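Local coordinates for sensor protein (Vibrio parahaemolyticus, PDB 3I9Y) that probably acts as a membrane-bound histidine kinase that phosphorylates itself in response to trimethylamine N-oxide, the chain here being its all-helical sensor domain, at residues A[106-111]-A[224-229]. Numbering follows the deposited sequence.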
loop_
_atom_site.group_PDB
_atom_site.type_symbol
_atom_site.label_atom_id
_atom_site.label_comp_id
_atom_site.label_asym_id
_atom_site.label_seq_id
_atom_site.Cartn_x
_atom_site.Cartn_y
_atom_site.Cartn_z
ATOM N N LEU A 106 -4.512 19.486 11.679
ATOM C CA LEU A 106 -5.157 20.786 11.903
ATOM C C LEU A 106 -5.944 20.844 13.280
ATOM O O LEU A 106 -6.039 21.879 13.896
ATOM C CB LEU A 106 -6.275 21.068 10.804
ATOM C CG LEU A 106 -5.497 21.189 9.474
ATOM C CD1 LEU A 106 -6.511 21.278 8.325
ATOM C CD2 LEU A 106 -4.947 22.609 9.522
ATOM N N LEU A 107 -6.698 19.789 13.611
ATOM C CA LEU A 107 -7.468 19.765 14.856
ATOM C C LEU A 107 -6.443 19.865 16.008
ATOM O O LEU A 107 -6.716 20.509 16.969
ATOM C CB LEU A 107 -8.227 18.366 15.063
ATOM C CG LEU A 107 -9.330 18.325 14.020
ATOM C CD1 LEU A 107 -9.646 16.856 14.031
ATOM C CD2 LEU A 107 -10.563 19.199 14.344
ATOM N N SER A 108 -5.341 19.160 15.966
ATOM C CA SER A 108 -4.325 19.233 17.054
ATOM C C SER A 108 -3.746 20.649 17.288
ATOM O O SER A 108 -3.501 21.061 18.426
ATOM C CB SER A 108 -3.068 18.368 16.739
ATOM O OG SER A 108 -3.558 16.973 16.814
ATOM N N GLU A 109 -3.420 21.328 16.245
ATOM C CA GLU A 109 -2.891 22.624 16.358
ATOM C C GLU A 109 -3.982 23.517 16.931
ATOM O O GLU A 109 -3.694 24.415 17.740
ATOM C CB GLU A 109 -2.427 23.145 14.944
ATOM C CG GLU A 109 -3.287 24.495 14.405
ATOM C CD GLU A 109 -4.028 24.407 12.928
ATOM O OE1 GLU A 109 -3.150 24.608 11.818
ATOM O OE2 GLU A 109 -5.408 24.255 12.874
ATOM N N GLU A 110 -5.209 23.407 16.411
ATOM C CA GLU A 110 -6.217 24.195 16.964
ATOM C C GLU A 110 -6.424 23.904 18.509
ATOM O O GLU A 110 -6.669 24.734 19.337
ATOM C CB GLU A 110 -7.416 23.814 16.275
ATOM C CG GLU A 110 -8.386 24.752 16.456
ATOM C CD GLU A 110 -9.519 24.479 15.504
ATOM O OE1 GLU A 110 -10.627 25.023 15.821
ATOM O OE2 GLU A 110 -9.340 23.699 14.471
ATOM N N LEU A 111 -6.393 22.658 18.891
ATOM C CA LEU A 111 -6.513 22.350 20.325
ATOM C C LEU A 111 -5.330 23.007 21.113
ATOM O O LEU A 111 -5.492 23.675 22.193
ATOM C CB LEU A 111 -6.313 20.933 20.472
ATOM C CG LEU A 111 -6.459 20.221 21.804
ATOM C CD1 LEU A 111 -7.838 20.471 22.555
ATOM C CD2 LEU A 111 -6.501 18.748 21.141
ATOM N N THR A 224 -13.436 15.334 20.521
ATOM C CA THR A 224 -14.298 14.261 20.074
ATOM C C THR A 224 -14.148 14.094 18.474
ATOM O O THR A 224 -14.065 12.941 18.057
ATOM C CB THR A 224 -15.788 14.284 20.696
ATOM O OG1 THR A 224 -16.726 14.242 19.628
ATOM C CG2 THR A 224 -16.088 15.239 21.625
ATOM N N GLU A 225 -13.779 15.229 17.753
ATOM C CA GLU A 225 -13.483 15.191 16.330
ATOM C C GLU A 225 -12.228 14.316 16.096
ATOM O O GLU A 225 -12.182 13.555 15.148
ATOM C CB GLU A 225 -13.265 16.591 15.800
ATOM C CG GLU A 225 -14.581 17.370 15.808
ATOM C CD GLU A 225 -15.595 16.503 15.017
ATOM O OE1 GLU A 225 -15.245 15.669 14.126
ATOM O OE2 GLU A 225 -16.769 16.614 15.275
ATOM N N LEU A 226 -11.225 14.437 16.979
ATOM C CA LEU A 226 -9.944 13.705 16.870
ATOM C C LEU A 226 -10.241 12.263 17.145
ATOM O O LEU A 226 -9.655 11.358 16.492
ATOM C CB LEU A 226 -8.847 14.156 17.812
ATOM C CG LEU A 226 -7.978 15.298 17.448
ATOM C CD1 LEU A 226 -7.086 15.544 18.844
ATOM C CD2 LEU A 226 -6.982 14.908 16.417
ATOM N N GLY A 227 -11.143 12.010 18.105
ATOM C CA GLY A 227 -11.403 10.658 18.387
ATOM C C GLY A 227 -12.123 9.923 17.212
ATOM O O GLY A 227 -11.849 8.756 16.982
ATOM N N LYS A 228 -12.867 10.668 16.382
ATOM C CA LYS A 228 -13.583 10.013 15.301
ATOM C C LYS A 228 -12.518 9.601 14.290
ATOM O O LYS A 228 -12.751 8.590 13.507
ATOM C CB LYS A 228 -14.560 10.964 14.607
ATOM C CG LYS A 228 -15.864 11.248 15.387
ATOM C CD LYS A 228 -16.662 12.316 14.437
ATOM C CE LYS A 228 -17.798 12.893 15.237
ATOM N NZ LYS A 228 -17.942 12.095 16.746
ATOM N N ARG A 229 -11.373 10.280 14.301
ATOM C CA ARG A 229 -10.355 9.964 13.171
ATOM C C ARG A 229 -9.430 8.832 13.505
ATOM O O ARG A 229 -8.520 8.515 12.809
ATOM C CB ARG A 229 -9.607 11.297 12.723
ATOM C CG ARG A 229 -10.750 12.087 12.106
ATOM C CD ARG A 229 -10.602 13.436 12.133
ATOM N NE ARG A 229 -11.433 14.139 11.177
ATOM C CZ ARG A 229 -12.594 14.756 11.462
ATOM N NH1 ARG A 229 -13.156 14.744 12.711
ATOM N NH2 ARG A 229 -13.134 15.467 10.447
#
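Leu107 and Leu226 pack against each other at the centre of this contact, where helix 63-114 runs against the 224-229 region, on helix 213-228. The CB of Leu107 lies 3.9 Å from CG of Leu226, and their CA atoms stand 6.8 Å apart. In Leu107 the isobutyl fork is swung to the backbone-N side (chi1 -70°), and both methyls rest on Glu225, CD1 also on CG of Leu226. There CD2 of Leu107 sits 4.0 Å from CB of Glu225, while its CD1 lies 4.0 Å from CD of Arg229 and over one face of the guanidinium. A branched aliphatic residue suits this partly exposed place because its two methyls can rest on the hydrocarbon portions of polar chains.

Leu226, which is buried, spreads its fork over three residues of the opposing helix. CD1 reaches CD2 of Leu111 at 4.0 Å, and CD2 turns to Leu107 and to Ser108, whose small hydroxyl fits beside a methyl and gives its hydrogen-bonding capacity to the carbonyl of Met104 one turn earlier. Leu111 extends the apolar seam onto Leu223 and Met219.

In Arg229, CD packs on Leu107 while the guanidinium is bonded at NH1 and NE. NH1 donates to the backbone O of Glu225 at a nearly straight 165°, with that oxygen in the guanidinium plane, and also forms a salt bridge with Glu225 OE1 at 2.7 Å. NE is bridged to Glu103, which ties Arg229 to helix 63-114; the grip at both nitrogens should limit the group's rotation.

The axes of the two short helical segments approach to 10.2 Å, at 158°: this is the antiparallel leucine-lined packing of a helical bundle, here within the stacked four-helix bundles of the TorS sensor domain.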